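Local coordinates for protein beta-galactosidase/beta-glucuronidase (PDB 6MVF) that binds flavin mononucleotide and, as a member of glycosyl hydrolase family 2, probably hydrolyses beta-glucuronides or related beta-glycosides, at residues A[183-188]-A[195-200]; A[253-258]-A[271-276]; A[223-228]-A[236-241]; A[346-351]-A[386-391]. All blocks are in the same frame, centred on the assembly; numbering follows the deposited sequence.

In the fold
Contacts 1, 2 and 3 lie in one beta-sandwich domain, and contact 4 belongs to the neighbouring TIM barrel. Contact 1 pairs two strands of one sheet and contact 2 two strands of the facing sheet, with centres about 9 Å apart; contact 3 bridges the two sheets, its centre about 10 Å from that of contact 1. Probable backbone hydrogen bonds such as F197 N to I238 O, 2.7 Å, join contacts 1 and 3. The barrel meets contact 1 where T186 OG1 lies 2.7 Å from Y386 OH. M184 of contact 1 and Y386 of contact 4 both touch the bound flavin; contacts 3 and 4, about 21 Å between centres, do not meet.

Contact 1. Residues A[183-188]-A[195-200]; sequences IMVTPK and ATFEIK. With FMN (flavin mononucleotide), chain G.
E198, K188 and K200 bury the most surface in this antiparallel beta hairpin, on the same face as M184. Long side chains suit this partly open face: K188 crosses E198, with CE 4.0 Å from E198 OE2, while K188 NZ stays 5.5 Å from E198 OE2. A water bridges E198 OE2, at 3.0 Å, and T196 OG1, at 2.6 Å. Beneath them the backbone pairs regularly, as in T186 N to E198 O, 2.7 Å and nearly straight at 177°. K200 runs alongside M184, its CB 3.9 Å from M184 CG. With CG turned between the backbone N and the carbonyl carbon (chi1 65°), M184 reaches the flavin's dimethylbenzene ring, over which SD lies 3.7 Å from FMN C8. Replacing M184 by alanine would probably lose the sulfur and methyl contacts to the flavin's dimethyl end and leave K200 CB without its neighbour. On the other face, apolar with V185 and I199, P187 covers one side of the F197 ring, its CB 4.0 Å from F197 CD2.

Contact 2. Residues A[253-258]-A[271-276]; sequences LYTVVA and YANVGV
In T255 and N273, neighbours across the strands, OG1 and CG respectively lie opposite their own carbonyl carbons (chi1 -60° and -62°), and the two side chains run side by side. T255 OG1 thus comes 3.2 Å from N273 OD1, a possible hydrogen bond, since the hydroxyl could instead turn its proton to a second acceptor. Both residues are partly exposed, which suits polar side chains, and on the same face V257 CG2 meets Y271 CB at 4.1 Å. The other face is apolar. V274 holds CG2 between its backbone N and carbonyl carbon, where it meets V256 CG2 at 4.1 Å. Y254 brings its ring past V276, CE1 lying 4.2 Å from V276 CG2, while its hydroxyl bonds to E244 N.

The backbones form an antiparallel hairpin in which Y254 pairs with V274 and V256 with A272 as hydrogen-bonded pairs; Y254 N meets V274 O at 2.9 Å. Beside the first of these pairs, L253 lays CD2 3.5 Å from V274 O, so that an aliphatic group covers that carbonyl. Strand 265-274 is outermost in its sheet within this chain, whereas strand 254-262 continues the pairing to strand 211-217. Strands 183-189 and 195-204 pack against the valine face, with V185, F197 and I199 filling the space between the layers of the sandwich, and on the barrel side L253 rests on P389.

Contact 3. Residues A[223-228]-A[236-241]; sequences EVASAV and ISIYVP
The carbonyl oxygen of Y239 is touched by the methyl of A225, CB to Y239 O 3.6 Å, and also accepts a hydrogen bond from S648 OG of a neighbouring subunit. No hydrogen bond crosses between 223-228 and 236-241. The strands run antiparallel at 160°, but their axes come no closer than 6.7 Å, too far for ladder pairing, because they belong to the two different sheets of the beta sandwich and meet through side chains.

I238 carries the middle of the interface with two branches. CG2, anti to the backbone N, meets A225 CB at 3.5 Å, while CD1 extends to A227 CB, 3.7 Å away. The small alanines let the isoleucine come close to the backbone of their strand. Beside it I236 CG1 reaches A227 CB at 3.9 Å, and V240 covers A225 and V224. Cutting I238 back to alanine would probably open a gap beneath A225 and A227, leaving their methyls to pack on the flanking V240 and I236. S226 and A227 also pair in a parallel ladder with a strand of the neighbouring subunit. With only hydrocarbon side-chain groups meeting, the two layers are held together here by burial and dispersion forces, without directional bonds.

Contact 4. Residues A[346-351]-A[386-391]; sequences ACDELG and YNHPSI. With FMN (flavin mononucleotide), chain G.
The D348 carboxylate and the H388 imidazole lie nearly coplanar, 28° between their planes, and meet edge to edge: H388 ND1 donates to D348 OD2 at 2.7 Å in the ring plane, and D348 OD2 accepts on its syn lone pair. P389 CD lies over one face of the carboxylate, 3.4 Å from D348 CG, and S390 OG comes from the other side. The second oxygen is held twice. S390 N reaches D348 OD1 at 2.9 Å, nearly along its C-O axis, and S390 OG donates at 2.8 Å to D348 OD1 from 44° out of the carboxylate plane. S390 OG attains this place by sitting between its own N and carbonyl carbon (chi1 68°).

This is the TIM barrel's joint between helix 341-350 and the loop that enters strand 391-398; H388 to I391 make a type I turn, with P389 as its second residue, where the fixed phi of proline fits. Three donors on a buried aspartate would probably keep it ionised. With ND1 held by D348 and NE2 bonded to Q341 OE1, the H388 ring is probably fixed in rotation. At the far end of the loop, Y386 CG stands 3.7 Å from the methyl C7M of the flavin.

Contact 1. Residues A[183-188]-A[195-200]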
loop_
_atom_site.group_PDB
_atom_site.type_symbol
_atom_site.label_atom_id
_atom_site.label_comp_id
_atom_site.label_asym_id
_atom_site.label_seq_id
_atom_site.Cartn_x
_atom_site.Cartn_y
_atom_site.Cartn_z
ATOM N N ILE A 183 -0.985 31.428 5.348
ATOM C CA ILE A 183 -0.192 31.446 6.574
ATOM C C ILE A 183 1.268 31.680 6.199
ATOM O O ILE A 183 1.763 31.147 5.199
ATOM C CB ILE A 183 -0.407 30.139 7.373
ATOM C CG1 ILE A 183 0.224 30.223 8.758
ATOM C CG2 ILE A 183 0.118 28.939 6.613
ATOM C CD1 ILE A 183 -0.207 29.100 9.666
ATOM N N MET A 184 1.941 32.529 6.968
ATOM C CA MET A 184 3.373 32.728 6.832
ATOM C C MET A 184 4.071 32.426 8.158
ATOM O O MET A 184 3.554 32.731 9.243
ATOM C CB MET A 184 3.694 34.138 6.339
ATOM C CG MET A 184 3.312 35.235 7.284
ATOM S SD MET A 184 3.669 36.835 6.547
ATOM C CE MET A 184 5.460 36.782 6.368
ATOM N N VAL A 185 5.231 31.781 8.064
ATOM C CA VAL A 185 5.928 31.248 9.226
ATOM C C VAL A 185 7.389 31.635 9.110
ATOM O O VAL A 185 8.059 31.250 8.147
ATOM C CB VAL A 185 5.785 29.714 9.343
ATOM C CG1 VAL A 185 6.414 29.215 10.631
ATOM C CG2 VAL A 185 4.299 29.267 9.234
ATOM N N THR A 186 7.890 32.370 10.094
ATOM C CA THR A 186 9.300 32.714 10.143
ATOM C C THR A 186 9.946 32.008 11.321
ATOM O O THR A 186 9.799 32.448 12.465
ATOM C CB THR A 186 9.474 34.230 10.251
ATOM O OG1 THR A 186 8.756 34.871 9.186
ATOM C CG2 THR A 186 10.942 34.611 10.180
ATOM N N PRO A 187 10.633 30.892 11.108
ATOM C CA PRO A 187 11.329 30.219 12.210
ATOM C C PRO A 187 12.736 30.762 12.400
ATOM O O PRO A 187 13.477 30.971 11.440
ATOM C CB PRO A 187 11.373 28.750 11.748
ATOM C CG PRO A 187 10.468 28.674 10.498
ATOM C CD PRO A 187 10.533 30.036 9.913
ATOM N N LYS A 188 13.123 30.976 13.657
ATOM C CA LYS A 188 14.499 31.407 13.925
ATOM C C LYS A 188 15.074 30.699 15.146
ATOM O O LYS A 188 14.388 30.558 16.174
ATOM C CB LYS A 188 14.612 32.927 14.134
ATOM C CG LYS A 188 14.340 33.745 12.887
ATOM C CD LYS A 188 14.347 35.232 13.191
ATOM C CE LYS A 188 14.053 36.072 11.948
ATOM N NZ LYS A 188 15.190 36.084 10.995
ATOM N N ALA A 195 13.749 27.652 19.351
ATOM C CA ALA A 195 13.379 28.319 18.119
ATOM C C ALA A 195 12.094 29.096 18.347
ATOM O O ALA A 195 11.190 28.635 19.051
ATOM C CB ALA A 195 13.202 27.332 16.960
ATOM N N THR A 196 12.043 30.293 17.775
ATOM C CA THR A 196 10.818 31.066 17.687
ATOM C C THR A 196 10.214 30.834 16.310
ATOM O O THR A 196 10.938 30.701 15.318
ATOM C CB THR A 196 11.073 32.561 17.902
ATOM O OG1 THR A 196 12.100 32.988 17.000
ATOM C CG2 THR A 196 11.509 32.840 19.331
ATOM N N PHE A 197 8.893 30.742 16.270
ATOM C CA PHE A 197 8.123 30.669 15.034
ATOM C C PHE A 197 7.222 31.882 15.092
ATOM O O PHE A 197 6.213 31.862 15.804
ATOM C CB PHE A 197 7.298 29.388 14.937
ATOM C CG PHE A 197 8.121 28.139 14.920
ATOM C CD1 PHE A 197 8.834 27.740 16.042
ATOM C CD2 PHE A 197 8.179 27.350 13.776
ATOM C CE1 PHE A 197 9.602 26.572 16.011
ATOM C CE2 PHE A 197 8.940 26.174 13.737
ATOM C CZ PHE A 197 9.644 25.774 14.850
ATOM N N GLU A 198 7.607 32.951 14.411
ATOM C CA GLU A 198 6.687 34.053 14.209
ATOM C C GLU A 198 5.728 33.623 13.123
ATOM O O GLU A 198 6.153 33.270 12.022
ATOM C CB GLU A 198 7.424 35.326 13.817
ATOM C CG GLU A 198 8.472 35.733 14.826
ATOM C CD GLU A 198 9.394 36.822 14.294
ATOM O OE1 GLU A 198 8.937 37.989 14.215
ATOM O OE2 GLU A 198 10.563 36.508 13.937
ATOM N N ILE A 199 4.447 33.625 13.441
ATOM C CA ILE A 199 3.401 33.130 12.562
ATOM C C ILE A 199 2.381 34.238 12.342
ATOM O O ILE A 199 2.014 34.955 13.285
ATOM C CB ILE A 199 2.729 31.886 13.183
ATOM C CG1 ILE A 199 3.774 30.811 13.462
ATOM C CG2 ILE A 199 1.600 31.356 12.294
ATOM C CD1 ILE A 199 3.294 29.823 14.485
ATOM N N LYS A 200 1.926 34.378 11.104
ATOM C CA LYS A 200 0.728 35.153 10.817
ATOM C C LYS A 200 -0.141 34.377 9.840
ATOM O O LYS A 200 0.355 33.856 8.837
ATOM C CB LYS A 200 1.068 36.539 10.254
ATOM C CG LYS A 200 -0.149 37.480 10.129
ATOM C CD LYS A 200 0.236 38.922 10.496
ATOM C CE LYS A 200 -0.781 39.967 10.024
ATOM N NZ LYS A 200 -0.198 40.850 8.948
HETATM N N1 FMN G . -2.360 39.385 3.136
HETATM C C2 FMN G . -3.517 38.735 2.992
HETATM O O2 FMN G . -4.597 39.325 3.060
HETATM N N3 FMN G . -3.584 37.444 2.753
HETATM C C4 FMN G . -2.535 36.688 2.655
HETATM O O4 FMN G . -2.607 35.490 2.432
HETATM C C4A FMN G . -1.267 37.310 2.814
HETATM N N5 FMN G . -0.210 36.557 2.701
HETATM C C5A FMN G . 0.998 37.065 2.835
HETATM C C6 FMN G . 2.086 36.240 2.717
HETATM C C7 FMN G . 3.332 36.737 2.858
HETATM C C7M FMN G . 4.500 35.840 2.725
HETATM C C8 FMN G . 3.511 38.161 3.113
HETATM C C8M FMN G . 4.882 38.722 3.250
HETATM C C9 FMN G . 2.414 38.985 3.233
HETATM C C9A FMN G . 1.152 38.488 3.110
HETATM N N10 FMN G . 0.046 39.320 3.199
HETATM C C10 FMN G . -1.211 38.736 3.061
HETATM C "C1'" FMN G . 0.305 40.719 3.512
HETATM C "C2'" FMN G . -0.008 41.846 2.557
HETATM O "O2'" FMN G . 1.171 41.908 1.795
HETATM C "C3'" FMN G . -0.123 43.190 3.240
HETATM O "O3'" FMN G . -0.367 43.000 4.617
HETATM C "C4'" FMN G . -1.270 44.048 2.754
HETATM O "O4'" FMN G . -2.384 43.180 2.618
HETATM C "C5'" FMN G . -0.985 44.815 1.461
HETATM O "O5'" FMN G . -1.488 44.128 0.329
HETATM P P FMN G . -1.074 44.461 -1.164
HETATM O O1P FMN G . -2.305 44.119 -1.903
HETATM O O2P FMN G . -0.697 45.913 -1.149
HETATM O O3P FMN G . 0.099 43.629 -1.560
HETATM O O HOH W 1 11.126 33.635 14.699
#

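Contact 2. Residues A[253-258]-A[271-276]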
loop_
_atom_site.group_PDB
_atom_site.type_symbol
_atom_site.label_atom_id
_atom_site.label_comp_id
_atom_site.label_asym_id
_atom_site.label_seq_id
_atom_site.Cartn_x
_atom_site.Cartn_y
_atom_site.Cartn_z
ATOM N N LEU A 253 12.097 18.775 9.956
ATOM C CA LEU A 253 10.940 19.605 9.658
ATOM C C LEU A 253 9.971 19.617 10.835
ATOM O O LEU A 253 9.731 18.586 11.473
ATOM C CB LEU A 253 10.226 19.121 8.389
ATOM C CG LEU A 253 11.037 19.286 7.117
ATOM C CD1 LEU A 253 10.382 18.593 5.940
ATOM C CD2 LEU A 253 11.207 20.755 6.827
ATOM N N TYR A 254 9.429 20.795 11.120
ATOM C CA TYR A 254 8.260 20.951 11.970
ATOM C C TYR A 254 7.034 21.222 11.104
ATOM O O TYR A 254 7.136 21.610 9.936
ATOM C CB TYR A 254 8.467 22.083 12.984
ATOM C CG TYR A 254 9.561 21.768 13.985
ATOM C CD1 TYR A 254 10.912 21.895 13.651
ATOM C CD2 TYR A 254 9.243 21.327 15.261
ATOM C CE1 TYR A 254 11.899 21.590 14.572
ATOM C CE2 TYR A 254 10.213 21.038 16.173
ATOM C CZ TYR A 254 11.533 21.162 15.833
ATOM O OH TYR A 254 12.481 20.851 16.773
ATOM N N THR A 255 5.862 21.009 11.692
ATOM C CA THR A 255 4.592 21.263 11.024
ATOM C C THR A 255 3.816 22.283 11.841
ATOM O O THR A 255 3.465 22.021 12.996
ATOM C CB THR A 255 3.780 19.970 10.857
ATOM O OG1 THR A 255 4.532 19.033 10.078
ATOM C CG2 THR A 255 2.464 20.257 10.161
ATOM N N VAL A 256 3.544 23.433 11.246
ATOM C CA VAL A 256 2.670 24.422 11.863
ATOM C C VAL A 256 1.261 24.189 11.336
ATOM O O VAL A 256 1.036 24.173 10.125
ATOM C CB VAL A 256 3.151 25.852 11.579
ATOM C CG1 VAL A 256 2.245 26.865 12.263
ATOM C CG2 VAL A 256 4.598 26.020 12.050
ATOM N N VAL A 257 0.318 23.970 12.245
ATOM C CA VAL A 257 -1.079 23.742 11.917
ATOM C C VAL A 257 -1.870 24.934 12.430
ATOM O O VAL A 257 -1.609 25.420 13.537
ATOM C CB VAL A 257 -1.575 22.426 12.547
ATOM C CG1 VAL A 257 -3.070 22.222 12.272
ATOM C CG2 VAL A 257 -0.727 21.243 12.036
ATOM N N ALA A 258 -2.815 25.425 11.627
ATOM C CA ALA A 258 -3.647 26.550 12.041
ATOM C C ALA A 258 -5.102 26.187 11.828
ATOM O O ALA A 258 -5.477 25.775 10.728
ATOM C CB ALA A 258 -3.306 27.844 11.274
ATOM N N TYR A 271 -1.969 24.147 6.980
ATOM C CA TYR A 271 -0.738 23.739 7.628
ATOM C C TYR A 271 0.452 23.987 6.709
ATOM O O TYR A 271 0.309 24.277 5.520
ATOM C CB TYR A 271 -0.808 22.273 8.078
ATOM C CG TYR A 271 -1.011 21.277 6.971
ATOM C CD1 TYR A 271 -2.278 20.766 6.694
ATOM C CD2 TYR A 271 0.070 20.829 6.203
ATOM C CE1 TYR A 271 -2.468 19.840 5.675
ATOM C CE2 TYR A 271 -0.106 19.904 5.176
ATOM C CZ TYR A 271 -1.377 19.410 4.919
ATOM O OH TYR A 271 -1.551 18.490 3.904
ATOM N N ALA A 272 1.643 23.865 7.290
ATOM C CA ALA A 272 2.873 24.225 6.608
ATOM C C ALA A 272 4.039 23.474 7.238
ATOM O O ALA A 272 4.188 23.461 8.464
ATOM C CB ALA A 272 3.110 25.739 6.682
ATOM N N ASN A 273 4.864 22.863 6.395
ATOM C CA ASN A 273 6.125 22.283 6.822
ATOM C C ASN A 273 7.207 23.356 6.762
ATOM O O ASN A 273 7.320 24.086 5.766
ATOM C CB ASN A 273 6.480 21.085 5.949
ATOM C CG ASN A 273 5.441 19.976 6.048
ATOM O OD1 ASN A 273 4.632 19.948 6.978
ATOM N ND2 ASN A 273 5.473 19.046 5.106
ATOM N N VAL A 274 7.964 23.491 7.852
ATOM C CA VAL A 274 8.955 24.548 7.967
ATOM C C VAL A 274 10.192 23.979 8.641
ATOM O O VAL A 274 10.148 22.940 9.309
ATOM C CB VAL A 274 8.421 25.776 8.752
ATOM C CG1 VAL A 274 7.155 26.347 8.084
ATOM C CG2 VAL A 274 8.173 25.411 10.206
ATOM N N GLY A 275 11.307 24.675 8.444
ATOM C CA GLY A 275 12.563 24.282 9.047
ATOM C C GLY A 275 13.211 25.465 9.732
ATOM O O GLY A 275 12.982 26.620 9.373
ATOM N N VAL A 276 14.028 25.155 10.737
ATOM C CA VAL A 276 14.748 26.147 11.525
ATOM C C VAL A 276 16.199 26.175 11.045
ATOM O O VAL A 276 16.948 25.212 11.241
ATOM C CB VAL A 276 14.669 25.827 13.026
ATOM C CG1 VAL A 276 15.102 27.024 13.846
ATOM C CG2 VAL A 276 13.259 25.368 13.400
#

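Contact 3. Residues A[223-228]-A[236-241]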
loop_
_atom_site.group_PDB
_atom_site.type_symbol
_atom_site.label_atom_id
_atom_site.label_comp_id
_atom_site.label_asym_id
_atom_site.label_seq_id
_atom_site.Cartn_x
_atom_site.Cartn_y
_atom_site.Cartn_z
ATOM N N GLU A 223 2.826 17.100 19.218
ATOM C CA GLU A 223 2.720 18.523 19.506
ATOM C C GLU A 223 3.783 18.959 20.519
ATOM O O GLU A 223 4.016 18.285 21.525
ATOM C CB GLU A 223 1.327 18.849 20.013
ATOM C CG GLU A 223 1.012 20.326 19.973
ATOM C CD GLU A 223 -0.215 20.665 20.771
ATOM O OE1 GLU A 223 -0.191 20.429 22.008
ATOM O OE2 GLU A 223 -1.205 21.140 20.154
ATOM N N VAL A 224 4.447 20.082 20.244
ATOM C CA VAL A 224 5.472 20.605 21.147
ATOM C C VAL A 224 5.196 22.033 21.617
ATOM O O VAL A 224 5.823 22.479 22.590
ATOM C CB VAL A 224 6.873 20.523 20.503
ATOM C CG1 VAL A 224 7.391 19.094 20.544
ATOM C CG2 VAL A 224 6.833 21.040 19.062
ATOM N N ALA A 225 4.292 22.768 20.975
ATOM C CA ALA A 225 4.012 24.156 21.320
ATOM C C ALA A 225 2.690 24.542 20.674
ATOM O O ALA A 225 2.271 23.951 19.668
ATOM C CB ALA A 225 5.138 25.096 20.872
ATOM N N SER A 226 2.022 25.527 21.282
ATOM C CA SER A 226 0.736 25.987 20.774
ATOM C C SER A 226 0.455 27.381 21.303
ATOM O O SER A 226 1.056 27.820 22.284
ATOM C CB SER A 226 -0.401 25.028 21.156
ATOM O OG SER A 226 -0.420 24.811 22.547
ATOM N N ALA A 227 -0.462 28.075 20.626
ATOM C CA ALA A 227 -0.945 29.379 21.068
ATOM C C ALA A 227 -2.241 29.661 20.335
ATOM O O ALA A 227 -2.559 29.014 19.334
ATOM C CB ALA A 227 0.067 30.513 20.821
ATOM N N VAL A 228 -2.980 30.648 20.835
ATOM C CA VAL A 228 -4.313 30.960 20.338
ATOM C C VAL A 228 -4.447 32.470 20.137
ATOM O O VAL A 228 -3.926 33.264 20.928
ATOM C CB VAL A 228 -5.377 30.414 21.311
ATOM C CG1 VAL A 228 -6.779 30.670 20.787
ATOM C CG2 VAL A 228 -5.130 28.898 21.525
ATOM N N ILE A 236 1.411 35.926 16.174
ATOM C CA ILE A 236 1.875 35.414 17.455
ATOM C C ILE A 236 3.256 34.838 17.221
ATOM O O ILE A 236 3.592 34.433 16.105
ATOM C CB ILE A 236 0.906 34.343 18.022
ATOM C CG1 ILE A 236 1.250 34.020 19.470
ATOM C CG2 ILE A 236 0.965 33.066 17.209
ATOM C CD1 ILE A 236 0.769 35.048 20.429
ATOM N N SER A 237 4.057 34.789 18.274
ATOM C CA SER A 237 5.355 34.130 18.224
ATOM C C SER A 237 5.349 32.952 19.190
ATOM O O SER A 237 5.059 33.129 20.377
ATOM C CB SER A 237 6.460 35.112 18.570
ATOM O OG SER A 237 7.658 34.414 18.812
ATOM N N ILE A 238 5.658 31.754 18.684
ATOM C CA ILE A 238 5.620 30.527 19.473
ATOM C C ILE A 238 7.033 29.986 19.620
ATOM O O ILE A 238 7.802 29.966 18.656
ATOM C CB ILE A 238 4.708 29.468 18.834
ATOM C CG1 ILE A 238 3.424 30.120 18.293
ATOM C CG2 ILE A 238 4.433 28.350 19.829
ATOM C CD1 ILE A 238 2.281 29.159 18.159
ATOM N N TYR A 239 7.369 29.538 20.822
ATOM C CA TYR A 239 8.707 29.084 21.159
ATOM C C TYR A 239 8.723 27.570 21.327
ATOM O O TYR A 239 7.908 27.011 22.062
ATOM C CB TYR A 239 9.183 29.754 22.443
ATOM C CG TYR A 239 10.524 29.249 22.912
ATOM C CD1 TYR A 239 11.710 29.807 22.430
ATOM C CD2 TYR A 239 10.612 28.211 23.836
ATOM C CE1 TYR A 239 12.940 29.348 22.852
ATOM C CE2 TYR A 239 11.843 27.740 24.265
ATOM C CZ TYR A 239 13.005 28.312 23.772
ATOM O OH TYR A 239 14.227 27.845 24.204
ATOM N N VAL A 240 9.659 26.913 20.663
ATOM C CA VAL A 240 9.878 25.474 20.783
ATOM C C VAL A 240 11.222 25.270 21.472
ATOM O O VAL A 240 12.253 25.722 20.953
ATOM C CB VAL A 240 9.851 24.778 19.409
ATOM C CG1 VAL A 240 10.291 23.321 19.528
ATOM C CG2 VAL A 240 8.471 24.878 18.776
ATOM N N PRO A 241 11.274 24.615 22.625
ATOM C CA PRO A 241 12.570 24.303 23.232
ATOM C C PRO A 241 13.260 23.164 22.495
ATOM O O PRO A 241 12.632 22.361 21.803
ATOM C CB PRO A 241 12.204 23.897 24.661
ATOM C CG PRO A 241 10.826 23.378 24.547
ATOM C CD PRO A 241 10.144 24.126 23.436
#

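Contact 4. Residues A[346-351]-A[386-391]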
loop_
_atom_site.group_PDB
_atom_site.type_symbol
_atom_site.label_atom_id
_atom_site.label_comp_id
_atom_site.label_asym_id
_atom_site.label_seq_id
_atom_site.Cartn_x
_atom_site.Cartn_y
_atom_site.Cartn_z
ATOM N N ALA A 346 9.986 18.319 -2.055
ATOM C CA ALA A 346 11.107 17.387 -2.128
ATOM C C ALA A 346 12.419 18.013 -1.657
ATOM O O ALA A 346 13.247 17.325 -1.051
ATOM C CB ALA A 346 11.274 16.861 -3.546
ATOM N N CYS A 347 12.629 19.305 -1.906
ATOM C CA CYS A 347 13.853 19.950 -1.427
ATOM C C CYS A 347 13.847 20.144 0.088
ATOM O O CYS A 347 14.871 19.927 0.752
ATOM C CB CYS A 347 14.039 21.285 -2.140
ATOM S SG CYS A 347 14.524 21.024 -3.837
ATOM N N ASP A 348 12.722 20.597 0.641
ATOM C CA ASP A 348 12.583 20.691 2.086
ATOM C C ASP A 348 12.860 19.348 2.753
ATOM O O ASP A 348 13.499 19.282 3.814
ATOM C CB ASP A 348 11.165 21.166 2.454
ATOM C CG ASP A 348 10.815 22.577 1.911
ATOM O OD1 ASP A 348 11.703 23.440 1.728
ATOM O OD2 ASP A 348 9.612 22.834 1.693
ATOM N N GLU A 349 12.380 18.261 2.149
ATOM C CA GLU A 349 12.451 16.967 2.823
ATOM C C GLU A 349 13.796 16.286 2.618
ATOM O O GLU A 349 14.335 15.695 3.557
ATOM C CB GLU A 349 11.308 16.067 2.358
ATOM C CG GLU A 349 9.987 16.474 2.993
ATOM C CD GLU A 349 8.807 16.430 2.021
ATOM O OE1 GLU A 349 8.828 15.559 1.102
ATOM O OE2 GLU A 349 7.872 17.276 2.188
ATOM N N LEU A 350 14.364 16.356 1.411
ATOM C CA LEU A 350 15.653 15.729 1.180
ATOM C C LEU A 350 16.823 16.619 1.573
ATOM O O LEU A 350 17.938 16.110 1.739
ATOM C CB LEU A 350 15.774 15.302 -0.284
ATOM C CG LEU A 350 14.735 14.236 -0.665
ATOM C CD1 LEU A 350 14.814 13.860 -2.132
ATOM C CD2 LEU A 350 14.929 12.995 0.169
ATOM N N GLY A 351 16.596 17.925 1.743
ATOM C CA GLY A 351 17.643 18.837 2.161
ATOM C C GLY A 351 18.563 19.317 1.055
ATOM O O GLY A 351 19.609 18.710 0.798
ATOM N N TYR A 386 6.950 31.194 0.616
ATOM C CA TYR A 386 7.580 31.793 1.788
ATOM C C TYR A 386 7.911 30.771 2.878
ATOM O O TYR A 386 8.882 30.958 3.614
ATOM C CB TYR A 386 6.686 32.891 2.357
ATOM C CG TYR A 386 7.333 33.617 3.515
ATOM C CD1 TYR A 386 7.089 33.232 4.829
ATOM C CD2 TYR A 386 8.210 34.674 3.290
ATOM C CE1 TYR A 386 7.691 33.894 5.888
ATOM C CE2 TYR A 386 8.813 35.337 4.333
ATOM C CZ TYR A 386 8.551 34.952 5.631
ATOM O OH TYR A 386 9.155 35.621 6.675
ATOM N N ASN A 387 7.129 29.692 3.011
ATOM C CA ASN A 387 7.344 28.805 4.149
ATOM C C ASN A 387 8.369 27.699 3.910
ATOM O O ASN A 387 8.728 27.010 4.869
ATOM C CB ASN A 387 6.018 28.204 4.588
ATOM C CG ASN A 387 5.037 29.267 5.031
ATOM O OD1 ASN A 387 5.438 30.312 5.579
ATOM N ND2 ASN A 387 3.741 29.030 4.771
ATOM N N HIS A 388 8.880 27.540 2.686
ATOM C CA HIS A 388 9.833 26.479 2.381
ATOM C C HIS A 388 11.196 26.737 3.010
ATOM O O HIS A 388 11.858 27.715 2.634
ATOM C CB HIS A 388 9.997 26.359 0.886
ATOM C CG HIS A 388 8.760 25.927 0.173
ATOM N ND1 HIS A 388 8.247 24.650 0.278
ATOM C CD2 HIS A 388 7.949 26.591 -0.684
ATOM C CE1 HIS A 388 7.173 24.546 -0.482
ATOM N NE2 HIS A 388 6.962 25.714 -1.066
ATOM N N PRO A 389 11.675 25.895 3.942
ATOM C CA PRO A 389 13.016 26.139 4.507
ATOM C C PRO A 389 14.133 25.923 3.500
ATOM O O PRO A 389 15.227 26.476 3.684
ATOM C CB PRO A 389 13.103 25.144 5.674
ATOM C CG PRO A 389 12.143 24.047 5.327
ATOM C CD PRO A 389 11.022 24.720 4.558
ATOM N N SER A 390 13.885 25.159 2.431
ATOM C CA SER A 390 14.951 24.881 1.478
ATOM C C SER A 390 15.315 26.127 0.675
ATOM O O SER A 390 16.441 26.237 0.184
ATOM C CB SER A 390 14.553 23.725 0.545
ATOM O OG SER A 390 13.488 24.097 -0.333
ATOM N N ILE A 391 14.391 27.067 0.520
ATOM C CA ILE A 391 14.663 28.253 -0.287
ATOM C C ILE A 391 15.500 29.224 0.537
ATOM O O ILE A 391 15.052 29.721 1.575
ATOM C CB ILE A 391 13.362 28.912 -0.783
ATOM C CG1 ILE A 391 12.578 27.911 -1.644
ATOM C CG2 ILE A 391 13.677 30.205 -1.552
ATOM C CD1 ILE A 391 11.295 28.438 -2.257
HETATM N N1 FMN G . -2.360 39.385 3.136
HETATM C C2 FMN G . -3.517 38.735 2.992
HETATM O O2 FMN G . -4.597 39.325 3.060
HETATM N N3 FMN G . -3.584 37.444 2.753
HETATM C C4 FMN G . -2.535 36.688 2.655
HETATM O O4 FMN G . -2.607 35.490 2.432
HETATM C C4A FMN G . -1.267 37.310 2.814
HETATM N N5 FMN G . -0.210 36.557 2.701
HETATM C C5A FMN G . 0.998 37.065 2.835
HETATM C C6 FMN G . 2.086 36.240 2.717
HETATM C C7 FMN G . 3.332 36.737 2.858
HETATM C C7M FMN G . 4.500 35.840 2.725
HETATM C C8 FMN G . 3.511 38.161 3.113
HETATM C C8M FMN G . 4.882 38.722 3.250
HETATM C C9 FMN G . 2.414 38.985 3.233
HETATM C C9A FMN G . 1.152 38.488 3.110
HETATM N N10 FMN G . 0.046 39.320 3.199
HETATM C C10 FMN G . -1.211 38.736 3.061
HETATM C "C1'" FMN G . 0.305 40.719 3.512
HETATM C "C2'" FMN G . -0.008 41.846 2.557
HETATM O "O2'" FMN G . 1.171 41.908 1.795
HETATM C "C3'" FMN G . -0.123 43.190 3.240
HETATM O "O3'" FMN G . -0.367 43.000 4.617
HETATM C "C4'" FMN G . -1.270 44.048 2.754
HETATM O "O4'" FMN G . -2.384 43.180 2.618
HETATM C "C5'" FMN G . -0.985 44.815 1.461
HETATM O "O5'" FMN G . -1.488 44.128 0.329
HETATM P P FMN G . -1.074 44.461 -1.164
HETATM O O1P FMN G . -2.305 44.119 -1.903
HETATM O O2P FMN G . -0.697 45.913 -1.149
HETATM O O3P FMN G . 0.099 43.629 -1.560
#